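Local coordinates for protein putative decarboxylase involved in desferrioxamine biosynthesis (Erwinia amylovora, PDB 5O5C) that probably decarboxylates lysine in desferrioxamine siderophore biosynthesis, using pyridoxal 5'-phosphate as cofactor, at residues L143-V148 against G164-G169; D150-R155 against A340-D345; N129-V132 against D136-A139; Q172-A177 against H296-Y301. One frame throughout, in Å; residues are numbered along the deposited sequence.

Contact 1 (L143-V148 against G164-G169). With PLP (pyridoxal-5'-phosphate), chain H.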
loop_
_atom_site.group_PDB
_atom_site.type_symbol
_atom_site.label_atom_id
_atom_site.label_comp_id
_atom_site.label_asym_id
_atom_site.label_seq_id
_atom_site.Cartn_x
_atom_site.Cartn_y
_atom_site.Cartn_z
ATOM N N LEU B 143 2.396 6.225 17.835
ATOM C CA LEU B 143 1.753 7.341 18.503
ATOM C C LEU B 143 1.642 8.509 17.538
ATOM O O LEU B 143 0.580 9.168 17.492
ATOM C CB LEU B 143 2.530 7.748 19.770
ATOM C CG LEU B 143 2.758 6.656 20.791
ATOM C CD1 LEU B 143 3.652 7.081 21.927
ATOM C CD2 LEU B 143 1.428 6.211 21.350
ATOM N N ILE B 144 2.689 8.760 16.740
ATOM C CA ILE B 144 2.634 9.825 15.728
ATOM C C ILE B 144 1.459 9.616 14.775
ATOM O O ILE B 144 0.633 10.527 14.583
ATOM C CB ILE B 144 3.941 9.995 14.931
ATOM C CG1 ILE B 144 4.992 10.720 15.754
ATOM C CG2 ILE B 144 3.712 10.757 13.641
ATOM C CD1 ILE B 144 6.392 10.501 15.219
ATOM N N GLU B 145 1.319 8.412 14.234
ATOM C CA GLU B 145 0.194 8.183 13.321
ATOM C C GLU B 145 -1.155 8.558 14.011
ATOM O O GLU B 145 -2.056 9.163 13.382
ATOM C CB GLU B 145 0.158 6.749 12.794
ATOM C CG GLU B 145 -1.164 6.422 12.079
ATOM C CD GLU B 145 -1.116 5.206 11.184
ATOM O OE1 GLU B 145 0.032 4.877 10.747
ATOM O OE2 GLU B 145 -2.215 4.569 10.970
ATOM N N GLN B 146 -1.294 8.145 15.270
ATOM C CA GLN B 146 -2.522 8.387 15.995
ATOM C C GLN B 146 -2.822 9.870 16.113
ATOM O O GLN B 146 -3.959 10.269 15.938
ATOM C CB GLN B 146 -2.520 7.769 17.382
ATOM C CG GLN B 146 -3.928 7.742 17.970
ATOM C CD GLN B 146 -4.883 6.803 17.257
ATOM O OE1 GLN B 146 -4.586 5.618 17.083
ATOM N NE2 GLN B 146 -6.063 7.313 16.875
ATOM N N LYS B 147 -1.780 10.643 16.385
ATOM C CA LYS B 147 -1.804 12.120 16.334
ATOM C C LYS B 147 -2.280 12.666 15.007
ATOM O O LYS B 147 -3.221 13.445 14.937
ATOM C CB LYS B 147 -0.399 12.692 16.655
ATOM C CG LYS B 147 -0.415 13.983 17.427
ATOM C CD LYS B 147 -0.403 13.735 18.927
ATOM C CE LYS B 147 -0.738 15.011 19.675
ATOM N NZ LYS B 147 -0.833 14.788 21.144
ATOM N N VAL B 148 -1.658 12.253 13.916
ATOM C CA VAL B 148 -2.163 12.703 12.627
ATOM C C VAL B 148 -3.612 12.350 12.347
ATOM O O VAL B 148 -4.339 13.159 11.799
ATOM C CB VAL B 148 -1.304 12.277 11.422
ATOM C CG1 VAL B 148 -1.856 12.906 10.169
ATOM C CG2 VAL B 148 0.116 12.758 11.593
ATOM N N GLY B 164 -9.328 6.143 13.002
ATOM C CA GLY B 164 -8.950 5.793 11.614
ATOM C C GLY B 164 -7.609 5.144 11.458
ATOM O O GLY B 164 -6.942 4.845 12.431
ATOM N N ILE B 165 -7.195 4.959 10.216
ATOM C CA ILE B 165 -5.986 4.233 9.933
ATOM C C ILE B 165 -5.400 4.712 8.599
ATOM O O ILE B 165 -6.113 5.167 7.732
ATOM C CB ILE B 165 -6.306 2.729 9.943
ATOM C CG1 ILE B 165 -5.102 1.903 9.579
ATOM C CG2 ILE B 165 -7.448 2.399 9.017
ATOM C CD1 ILE B 165 -4.132 1.747 10.693
ATOM N N PHE B 166 -4.086 4.643 8.465
ATOM C CA PHE B 166 -3.478 4.938 7.205
ATOM C C PHE B 166 -3.495 3.641 6.359
ATOM O O PHE B 166 -3.157 2.542 6.833
ATOM C CB PHE B 166 -2.092 5.490 7.393
ATOM C CG PHE B 166 -2.033 6.980 7.605
ATOM C CD1 PHE B 166 -2.210 7.532 8.865
ATOM C CD2 PHE B 166 -1.703 7.841 6.544
ATOM C CE1 PHE B 166 -2.153 8.910 9.064
ATOM C CE2 PHE B 166 -1.633 9.226 6.736
ATOM C CZ PHE B 166 -1.840 9.756 7.993
ATOM N N THR B 167 -3.838 3.811 5.092
ATOM C CA THR B 167 -3.865 2.752 4.093
ATOM C C THR B 167 -3.030 3.121 2.903
ATOM O O THR B 167 -2.494 4.199 2.868
ATOM C CB THR B 167 -5.253 2.649 3.519
ATOM O OG1 THR B 167 -5.530 3.880 2.871
ATOM C CG2 THR B 167 -6.248 2.422 4.618
ATOM N N SER B 168 -3.021 2.269 1.864
ATOM C CA SER B 168 -2.206 2.520 0.693
ATOM C C SER B 168 -2.709 3.668 -0.087
ATOM O O SER B 168 -1.969 4.273 -0.863
ATOM C CB SER B 168 -2.115 1.311 -0.227
ATOM O OG SER B 168 -3.315 0.726 -0.615
ATOM N N GLY B 169 -3.996 3.940 0.080
ATOM C CA GLY B 169 -4.640 5.008 -0.607
ATOM C C GLY B 169 -6.116 4.750 -0.681
ATOM O O GLY B 169 -6.695 3.812 -0.051
HETATM N N1 PLP H . -11.927 8.285 -4.651
HETATM C C2 PLP H . -11.850 9.414 -5.385
HETATM C C2A PLP H . -12.895 10.482 -5.256
HETATM C C3 PLP H . -10.712 9.587 -6.299
HETATM O O3 PLP H . -10.576 10.714 -7.073
HETATM C C4 PLP H . -9.725 8.480 -6.327
HETATM C C4A PLP H . -8.576 8.503 -7.258
HETATM C C5 PLP H . -9.924 7.302 -5.481
HETATM C C6 PLP H . -11.057 7.262 -4.692
HETATM C C5A PLP H . -8.926 6.167 -5.523
HETATM O O4P PLP H . -7.767 6.708 -4.867
HETATM P P PLP H . -6.295 6.048 -4.798
HETATM O O1P PLP H . -5.744 6.218 -6.178
HETATM O O2P PLP H . -5.553 6.925 -3.822
HETATM O O3P PLP H . -6.374 4.623 -4.377
#
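On 163-167, an edge strand within this chain of the mixed sheet that carries the cofactor, F166 meets E145 and V148 of helix 140-156; the axes of 143-148 and 164-167 approach to 8.7 Å at 109°. The one direct polar link is F166 N to E145 OE2 (3.1 Å), fairly straight at 160°, with the donor standing above the carboxylate plane. E145 gets there because its CG lies anti to the backbone N (chi1 168°) and the chain runs on extended, its carbon part passing along the F166 ring so that E145 CD sits 3.5 Å from F166 CD1. The same OE2, packed against I165 CD1, forms a salt bridge with R381, so one buried oxygen answers both a strand N-H and a guanidinium, which would probably keep the glutamate ionised. One turn along the helix, V148 CG1 abuts the edge of the F166 ring in its plane, 3.8 Å from F166 CZ. The ring of Y328 also meets F166. Beyond the strand, G169, at the N-cap of helix 170-189, has its C 3.7 Å from PLP O3P: a strand, glycine turn and helix N-terminus holding the cofactor phosphate, as in fold type I PLP enzymes.

Contact 2 (D150-R155 against A340-D345)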
loop_
_atom_site.group_PDB
_atom_site.type_symbol
_atom_site.label_atom_id
_atom_site.label_comp_id
_atom_site.label_asym_id
_atom_site.label_seq_id
_atom_site.Cartn_x
_atom_site.Cartn_y
_atom_site.Cartn_z
ATOM N N ASP B 150 -5.996 11.673 14.639
ATOM C CA ASP B 150 -6.846 12.440 15.575
ATOM C C ASP B 150 -6.945 13.875 15.113
ATOM O O ASP B 150 -8.013 14.396 15.125
ATOM C CB ASP B 150 -6.307 12.466 16.976
ATOM C CG ASP B 150 -6.355 11.097 17.693
ATOM O OD1 ASP B 150 -7.152 10.161 17.383
ATOM O OD2 ASP B 150 -5.568 11.011 18.633
ATOM N N TRP B 151 -5.841 14.494 14.716
ATOM C CA TRP B 151 -5.891 15.832 14.104
ATOM C C TRP B 151 -6.812 15.885 12.870
ATOM O O TRP B 151 -7.568 16.849 12.679
ATOM C CB TRP B 151 -4.488 16.311 13.724
ATOM C CG TRP B 151 -4.446 17.632 12.962
ATOM C CD1 TRP B 151 -4.406 18.875 13.522
ATOM C CD2 TRP B 151 -4.397 17.836 11.528
ATOM N NE1 TRP B 151 -4.374 19.834 12.541
ATOM C CE2 TRP B 151 -4.346 19.236 11.308
ATOM C CE3 TRP B 151 -4.425 16.981 10.418
ATOM C CZ2 TRP B 151 -4.321 19.815 10.021
ATOM C CZ3 TRP B 151 -4.397 17.558 9.114
ATOM C CH2 TRP B 151 -4.340 18.973 8.942
ATOM N N THR B 152 -6.735 14.871 12.016
ATOM C CA THR B 152 -7.634 14.819 10.852
ATOM C C THR B 152 -9.079 14.715 11.300
ATOM O O THR B 152 -9.961 15.430 10.833
ATOM C CB THR B 152 -7.252 13.681 9.886
ATOM O OG1 THR B 152 -5.901 13.870 9.495
ATOM C CG2 THR B 152 -8.078 13.770 8.689
ATOM N N LEU B 153 -9.335 13.838 12.225
ATOM C CA LEU B 153 -10.702 13.655 12.690
ATOM C C LEU B 153 -11.300 14.953 13.315
ATOM O O LEU B 153 -12.507 15.228 13.180
ATOM C CB LEU B 153 -10.768 12.565 13.713
ATOM C CG LEU B 153 -10.636 11.131 13.225
ATOM C CD1 LEU B 153 -10.331 10.349 14.462
ATOM C CD2 LEU B 153 -11.900 10.605 12.558
ATOM N N SER B 154 -10.449 15.716 13.987
ATOM C CA SER B 154 -10.813 17.052 14.461
ATOM C C SER B 154 -11.265 17.995 13.363
ATOM O O SER B 154 -12.150 18.831 13.586
ATOM C CB SER B 154 -9.655 17.680 15.209
ATOM O OG SER B 154 -10.050 18.888 15.799
ATOM N N ARG B 155 -10.689 17.859 12.175
ATOM C CA ARG B 155 -11.012 18.746 11.074
ATOM C C ARG B 155 -12.246 18.286 10.361
ATOM O O ARG B 155 -12.984 19.121 9.830
ATOM C CB ARG B 155 -9.857 18.785 10.115
ATOM C CG ARG B 155 -8.593 19.312 10.761
ATOM C CD ARG B 155 -8.541 20.734 10.471
ATOM N NE ARG B 155 -7.439 21.449 11.058
ATOM C CZ ARG B 155 -6.973 22.583 10.552
ATOM N NH1 ARG B 155 -7.479 23.084 9.431
ATOM N NH2 ARG B 155 -6.036 23.241 11.192
ATOM N N ALA B 340 -5.652 7.778 4.131
ATOM C CA ALA B 340 -6.247 7.260 5.343
ATOM C C ALA B 340 -7.745 7.121 5.258
ATOM O O ALA B 340 -8.413 7.795 4.432
ATOM C CB ALA B 340 -5.876 8.152 6.526
ATOM N N PHE B 341 -8.237 6.215 6.116
ATOM C CA PHE B 341 -9.657 5.832 6.231
ATOM C C PHE B 341 -10.170 6.133 7.641
ATOM O O PHE B 341 -9.525 5.785 8.613
ATOM C CB PHE B 341 -9.778 4.347 5.960
ATOM C CG PHE B 341 -11.137 3.824 6.167
ATOM C CD1 PHE B 341 -12.141 4.189 5.323
ATOM C CD2 PHE B 341 -11.436 3.030 7.265
ATOM C CE1 PHE B 341 -13.428 3.774 5.523
ATOM C CE2 PHE B 341 -12.726 2.566 7.456
ATOM C CZ PHE B 341 -13.729 2.968 6.596
ATOM N N PHE B 342 -11.340 6.754 7.750
ATOM C CA PHE B 342 -11.886 7.185 9.012
ATOM C C PHE B 342 -13.259 6.610 9.253
ATOM O O PHE B 342 -14.046 6.579 8.334
ATOM C CB PHE B 342 -11.959 8.687 9.066
ATOM C CG PHE B 342 -10.629 9.320 8.996
ATOM C CD1 PHE B 342 -10.037 9.546 7.780
ATOM C CD2 PHE B 342 -9.924 9.596 10.151
ATOM C CE1 PHE B 342 -8.797 10.064 7.702
ATOM C CE2 PHE B 342 -8.653 10.093 10.073
ATOM C CZ PHE B 342 -8.083 10.326 8.853
ATOM N N VAL B 343 -13.530 6.215 10.506
ATOM C CA VAL B 343 -14.862 5.765 10.946
ATOM C C VAL B 343 -15.496 6.641 12.070
ATOM O O VAL B 343 -14.807 7.185 12.902
ATOM C CB VAL B 343 -14.838 4.325 11.409
ATOM C CG1 VAL B 343 -14.640 3.394 10.217
ATOM C CG2 VAL B 343 -13.801 4.072 12.495
ATOM N N ARG B 344 -16.812 6.748 12.077
ATOM C CA ARG B 344 -17.516 7.502 13.096
ATOM C C ARG B 344 -17.395 6.762 14.455
ATOM O O ARG B 344 -17.182 7.383 15.461
ATOM C CB ARG B 344 -18.976 7.634 12.692
ATOM C CG ARG B 344 -19.803 8.486 13.596
ATOM C CD ARG B 344 -21.231 8.696 13.091
ATOM N NE ARG B 344 -21.704 9.836 13.832
ATOM C CZ ARG B 344 -21.970 11.042 13.362
ATOM N NH1 ARG B 344 -21.821 11.317 12.091
ATOM N NH2 ARG B 344 -22.352 12.003 14.176
ATOM N N ASP B 345 -17.488 5.436 14.409
ATOM C CA ASP B 345 -17.506 4.547 15.551
ATOM C C ASP B 345 -16.477 3.430 15.417
ATOM O O ASP B 345 -16.653 2.490 14.646
ATOM C CB ASP B 345 -18.896 3.941 15.709
ATOM C CG ASP B 345 -18.998 3.012 16.949
ATOM O OD1 ASP B 345 -18.217 3.195 17.916
ATOM O OD2 ASP B 345 -19.831 2.077 16.909
#
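F342 points its ring from strand 339-343 into the side of helix 140-156, where the consecutive residues T152 and L153 meet different parts of it, T152 at CZ and L153 at CD2. T152 crosses the phenyl group at about a right angle: its methyl CG2 comes to 3.4 Å from F342 CZ, at the far end of the ring, and T152 CB follows at 3.6 Å from the same atom. L153 slants across the ring nearer its root, with L153 CD2 3.3 Å from F342 CD2 and L153 CG 3.5 Å from it. Both approaches are oblique to the ring plane, and the closeness of the leucine methyl marks tight packing. The two residues reach the ring in different ways. T152 presents its methyl because CG2 lies anti to the backbone N, with OG1 anti to the carbonyl carbon (chi1 -57°). The CB of L153 leaves the helix beside the strand, and its branched end bends back to the ring. No hydrogen bond joins the two segments; T152 OG1 is bonded instead to Y328 OH and to V148 O one turn earlier, which satisfies this buried hydroxyl. Y328 and V326 also pack on F342. The residue before it, F341, turns to helix 170-189, so neighbouring residues of one strand serve helices packed on opposite faces of the sheet, as in the alpha/beta/alpha large domain of fold type I PLP enzymes.

Contact 3 (N129-V132 against D136-A139)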
loop_
_atom_site.group_PDB
_atom_site.type_symbol
_atom_site.label_atom_id
_atom_site.label_comp_id
_atom_site.label_asym_id
_atom_site.label_seq_id
_atom_site.Cartn_x
_atom_site.Cartn_y
_atom_site.Cartn_z
ATOM N N ASN B 129 13.001 2.663 8.569
ATOM C CA ASN B 129 12.161 1.579 8.030
ATOM C C ASN B 129 11.230 0.980 9.127
ATOM O O ASN B 129 11.020 -0.244 9.202
ATOM C CB ASN B 129 13.052 0.504 7.380
ATOM C CG ASN B 129 12.286 -0.470 6.537
ATOM O OD1 ASN B 129 11.463 -0.090 5.699
ATOM N ND2 ASN B 129 12.523 -1.727 6.767
ATOM N N SER B 130 10.624 1.840 9.942
ATOM C CA SER B 130 9.629 1.354 10.913
ATOM C C SER B 130 8.410 0.725 10.218
ATOM O O SER B 130 7.945 1.233 9.229
ATOM C CB SER B 130 9.142 2.465 11.823
ATOM O OG SER B 130 10.172 2.861 12.679
ATOM N N SER B 131 7.920 -0.384 10.734
ATOM C CA SER B 131 6.585 -0.925 10.373
ATOM C C SER B 131 5.531 -0.593 11.425
ATOM O O SER B 131 5.618 -1.090 12.560
ATOM C CB SER B 131 6.662 -2.442 10.219
ATOM O OG SER B 131 5.381 -2.981 9.897
ATOM N N VAL B 132 4.520 0.202 11.063
ATOM C CA VAL B 132 3.560 0.750 12.032
ATOM C C VAL B 132 2.310 -0.101 12.280
ATOM O O VAL B 132 1.332 0.387 12.833
ATOM C CB VAL B 132 3.127 2.187 11.693
ATOM C CG1 VAL B 132 4.337 3.078 11.502
ATOM C CG2 VAL B 132 2.241 2.249 10.463
ATOM N N ASP B 136 5.775 -2.837 18.656
ATOM C CA ASP B 136 7.134 -3.429 18.740
ATOM C C ASP B 136 7.953 -3.378 17.419
ATOM O O ASP B 136 9.065 -3.876 17.381
ATOM C CB ASP B 136 7.082 -4.812 19.361
ATOM C CG ASP B 136 6.368 -5.825 18.519
ATOM O OD1 ASP B 136 6.061 -5.552 17.349
ATOM O OD2 ASP B 136 6.027 -6.890 19.054
ATOM N N GLN B 137 7.423 -2.736 16.374
ATOM C CA GLN B 137 8.188 -2.471 15.152
ATOM C C GLN B 137 8.217 -0.929 14.834
ATOM O O GLN B 137 8.811 -0.464 13.845
ATOM C CB GLN B 137 7.581 -3.265 13.992
ATOM C CG GLN B 137 7.343 -4.752 14.216
ATOM C CD GLN B 137 6.518 -5.376 13.114
ATOM O OE1 GLN B 137 6.957 -5.484 11.981
ATOM N NE2 GLN B 137 5.302 -5.757 13.436
ATOM N N SER B 138 7.614 -0.129 15.679
ATOM C CA SER B 138 7.586 1.310 15.457
ATOM C C SER B 138 7.734 2.260 16.655
ATOM O O SER B 138 8.111 3.392 16.473
ATOM C CB SER B 138 6.312 1.668 14.688
ATOM O OG SER B 138 5.178 1.187 15.384
ATOM N N ALA B 139 7.400 1.858 17.844
ATOM C CA ALA B 139 7.377 2.818 18.958
ATOM C C ALA B 139 6.617 4.119 18.625
ATOM O O ALA B 139 5.448 4.050 18.247
ATOM C CB ALA B 139 8.784 3.070 19.494
HETATM O O HOH W 1 10.917 1.154 14.628
#
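S131 and Q137 face each other across a tight bend, and the polar links between its arms converge on one carbonyl oxygen. S131 N donates to Q137 O at 3.2 Å, a weak bond bent to 130°. S130 CA approaches the same oxygen at 3.5 Å in a CA-H...O contact. A water adds a third link: it takes a hydrogen bond from S130 OG at 2.7 Å and gives one to Q137 O at 2.8 Å. This bridge ties the serine hydroxyl to the carbonyl without direct contact, while S130 OG is also bonded to Y94 OH of the second subunit.

The remaining contacts are van der Waals. S131 CB lies 3.5 Å from Q137 OE1, and Q137 CB packs on S131 O. The glutamine chain is extended beyond CG (chi2 170°), which carries its amide alongside S131; there NE2 is held by T134 OG1 and OE1 by N111 ND2 of the second subunit. S138 CB touches S131 O at 3.6 Å and also meets V132 CG1, whereas S138 OG is engaged by T142 OG1 and T134 O.

The bend thus joins the end of helix 116-128 to the short helix 135-138 and leads straight into helix 140-156, packed against the second subunit; with T380 beside it, the side chain of S131 lies about 7 Å from a bound PLP, probably that of the second subunit's site.

Contact 4 (Q172-A177 against H296-Y301); sequences QSNLMA and HVDAAY. With PLP (pyridoxal-5'-phosphate), chain H.
In the cofactor site of this fold type I PLP enzyme, N174 of helix 170-189 connects H296 and D298 of strand 294-299; segments 172-177 and 296-299 run almost antiparallel. Two hydrogen bonds use the oxygen and the nitrogen of the N174 amide. H296 NE2 donates to N174 OD1 at 2.9 Å (154°); OD1 lies near the imidazole plane, while NE2 stands above the carbonyl plane, and amide and ring are nearly perpendicular. N174 ND2 donates to D298 OD2 at 3.0 Å, coming from above the carboxylate plane, and reaches S218 OG as well. H296 ND1 is bonded to S323 OG, so a chain of bonds runs from S323 through H296 and N174 to D298.

Apolar contacts frame these bonds. A177 CB sits over one face of the H296 ring, 3.4 Å from the centroid and 15° off its normal, a CH-pi contact. A300 CB packs against PLP C2 at 3.4 Å.

D298 OD1 accepts from A300 N, closing an Asx turn that holds the carboxylate in place. With CG turned opposite the backbone N (chi1 -175°), this aspartate extends to the pyridine nitrogen, its usual partner in fold type I enzymes: D298 OD2 lies 2.8 Å from PLP N1.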
loop_
_atom_site.group_PDB
_atom_site.type_symbol
_atom_site.label_atom_id
_atom_site.label_comp_id
_atom_site.label_asym_id
_atom_site.label_seq_id
_atom_site.Cartn_x
_atom_site.Cartn_y
_atom_site.Cartn_z
ATOM N N GLN B 172 -8.026 1.373 -1.248
ATOM C CA GLN B 172 -8.117 0.495 -0.087
ATOM C C GLN B 172 -9.012 1.113 0.997
ATOM O O GLN B 172 -9.741 0.410 1.667
ATOM C CB GLN B 172 -6.718 0.215 0.470
ATOM C CG GLN B 172 -6.634 -0.680 1.664
ATOM C CD GLN B 172 -5.244 -0.631 2.290
ATOM O OE1 GLN B 172 -4.287 -0.493 1.607
ATOM N NE2 GLN B 172 -5.166 -0.635 3.604
ATOM N N SER B 173 -8.984 2.433 1.156
ATOM C CA SER B 173 -9.937 3.082 2.094
ATOM C C SER B 173 -11.420 2.826 1.706
ATOM O O SER B 173 -12.271 2.484 2.599
ATOM C CB SER B 173 -9.613 4.558 2.169
ATOM O OG SER B 173 -8.208 4.696 2.497
ATOM N N ASN B 174 -11.707 2.929 0.400
ATOM C CA ASN B 174 -13.054 2.655 -0.131
ATOM C C ASN B 174 -13.410 1.203 0.022
ATOM O O ASN B 174 -14.556 0.896 0.291
ATOM C CB ASN B 174 -13.260 3.106 -1.572
ATOM C CG ASN B 174 -13.438 4.611 -1.707
ATOM O OD1 ASN B 174 -13.716 5.313 -0.724
ATOM N ND2 ASN B 174 -13.315 5.111 -2.927
ATOM N N LEU B 175 -12.429 0.309 -0.090
ATOM C CA LEU B 175 -12.709 -1.104 0.183
ATOM C C LEU B 175 -13.108 -1.290 1.645
ATOM O O LEU B 175 -14.121 -1.979 1.935
ATOM C CB LEU B 175 -11.547 -1.997 -0.183
ATOM C CG LEU B 175 -11.634 -3.467 0.243
ATOM C CD1 LEU B 175 -12.879 -4.100 -0.312
ATOM C CD2 LEU B 175 -10.382 -4.187 -0.238
ATOM N N MET B 176 -12.387 -0.622 2.542
ATOM C CA MET B 176 -12.638 -0.821 3.967
ATOM C C MET B 176 -14.013 -0.276 4.289
ATOM O O MET B 176 -14.743 -0.897 5.073
ATOM C CB MET B 176 -11.583 -0.140 4.850
ATOM C CG MET B 176 -10.199 -0.715 4.775
ATOM S SD MET B 176 -9.204 0.229 5.941
ATOM C CE MET B 176 -7.562 -0.449 5.743
ATOM N N ALA B 177 -14.382 0.833 3.635
ATOM C CA ALA B 177 -15.722 1.444 3.803
ATOM C C ALA B 177 -16.894 0.538 3.409
ATOM O O ALA B 177 -17.897 0.412 4.174
ATOM C CB ALA B 177 -15.833 2.790 3.099
ATOM N N HIS B 296 -21.037 6.718 3.642
ATOM C CA HIS B 296 -19.628 6.836 3.417
ATOM C C HIS B 296 -19.354 8.089 2.596
ATOM O O HIS B 296 -19.955 8.306 1.538
ATOM C CB HIS B 296 -19.116 5.604 2.719
ATOM C CG HIS B 296 -17.725 5.754 2.237
ATOM N ND1 HIS B 296 -16.693 6.032 3.096
ATOM C CD2 HIS B 296 -17.192 5.714 0.991
ATOM C CE1 HIS B 296 -15.573 6.066 2.416
ATOM N NE2 HIS B 296 -15.849 5.933 1.128
ATOM N N VAL B 297 -18.482 8.946 3.101
ATOM C CA VAL B 297 -18.051 10.102 2.309
ATOM C C VAL B 297 -16.721 9.796 1.645
ATOM O O VAL B 297 -15.741 9.542 2.341
ATOM C CB VAL B 297 -18.017 11.374 3.159
ATOM C CG1 VAL B 297 -17.319 12.516 2.451
ATOM C CG2 VAL B 297 -19.432 11.766 3.452
ATOM N N ASP B 298 -16.695 9.746 0.314
ATOM C CA ASP B 298 -15.429 9.622 -0.436
ATOM C C ASP B 298 -14.871 11.009 -0.654
ATOM O O ASP B 298 -15.335 11.746 -1.510
ATOM C CB ASP B 298 -15.612 8.829 -1.712
ATOM C CG ASP B 298 -14.328 8.579 -2.463
ATOM O OD1 ASP B 298 -13.267 9.147 -2.148
ATOM O OD2 ASP B 298 -14.372 7.837 -3.424
ATOM N N ALA B 299 -13.855 11.354 0.123
ATOM C CA ALA B 299 -13.261 12.685 0.087
ATOM C C ALA B 299 -11.819 12.693 -0.461
ATOM O O ALA B 299 -10.991 13.522 -0.107
ATOM C CB ALA B 299 -13.332 13.301 1.458
ATOM N N ALA B 300 -11.515 11.763 -1.340
ATOM C CA ALA B 300 -10.142 11.493 -1.637
ATOM C C ALA B 300 -9.501 12.752 -2.193
ATOM O O ALA B 300 -8.361 13.117 -1.837
ATOM C CB ALA B 300 -10.032 10.316 -2.610
ATOM N N TYR B 301 -10.261 13.438 -3.030
ATOM C CA TYR B 301 -9.854 14.687 -3.633
ATOM C C TYR B 301 -10.285 15.832 -2.736
ATOM O O TYR B 301 -9.494 16.731 -2.421
ATOM C CB TYR B 301 -10.483 14.750 -5.027
ATOM C CG TYR B 301 -10.317 15.998 -5.873
ATOM C CD1 TYR B 301 -9.297 16.932 -5.665
ATOM C CD2 TYR B 301 -11.172 16.199 -6.944
ATOM C CE1 TYR B 301 -9.175 18.041 -6.496
ATOM C CE2 TYR B 301 -11.094 17.315 -7.752
ATOM C CZ TYR B 301 -10.102 18.223 -7.536
ATOM O OH TYR B 301 -10.071 19.297 -8.389
HETATM N N1 PLP H . -11.927 8.285 -4.651
HETATM C C2 PLP H . -11.850 9.414 -5.385
HETATM C C2A PLP H . -12.895 10.482 -5.256
HETATM C C3 PLP H . -10.712 9.587 -6.299
HETATM O O3 PLP H . -10.576 10.714 -7.073
HETATM C C4 PLP H . -9.725 8.480 -6.327
HETATM C C4A PLP H . -8.576 8.503 -7.258
HETATM C C5 PLP H . -9.924 7.302 -5.481
HETATM C C6 PLP H . -11.057 7.262 -4.692
HETATM C C5A PLP H . -8.926 6.167 -5.523
HETATM O O4P PLP H . -7.767 6.708 -4.867
HETATM P P PLP H . -6.295 6.048 -4.798
HETATM O O1P PLP H . -5.744 6.218 -6.178
HETATM O O2P PLP H . -5.553 6.925 -3.822
HETATM O O3P PLP H . -6.374 4.623 -4.377
#

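Along the chain contact 3 closes first, then contact 1 opens; contact 1 interlaces with contact 2, and contact 4 is nested in the loop that contact 2 closes. Contacts 1 and 2, with centres about 9 Å apart, share helix 140-156 and neighbouring antiparallel strands, 163-167 and 339-343. Contact 4, about 14 Å from contact 1 between centres, joins helix 170-189, on the other face of the same mixed sheet, to strand 294-299; T167 and F341 reach its S173. Contact 3 is about 25 Å from contact 4 between centres, against the second subunit, and touches contact 1 through V132 and E145. Together they run from the dimer interface through the edge of the sheet to the cofactor site.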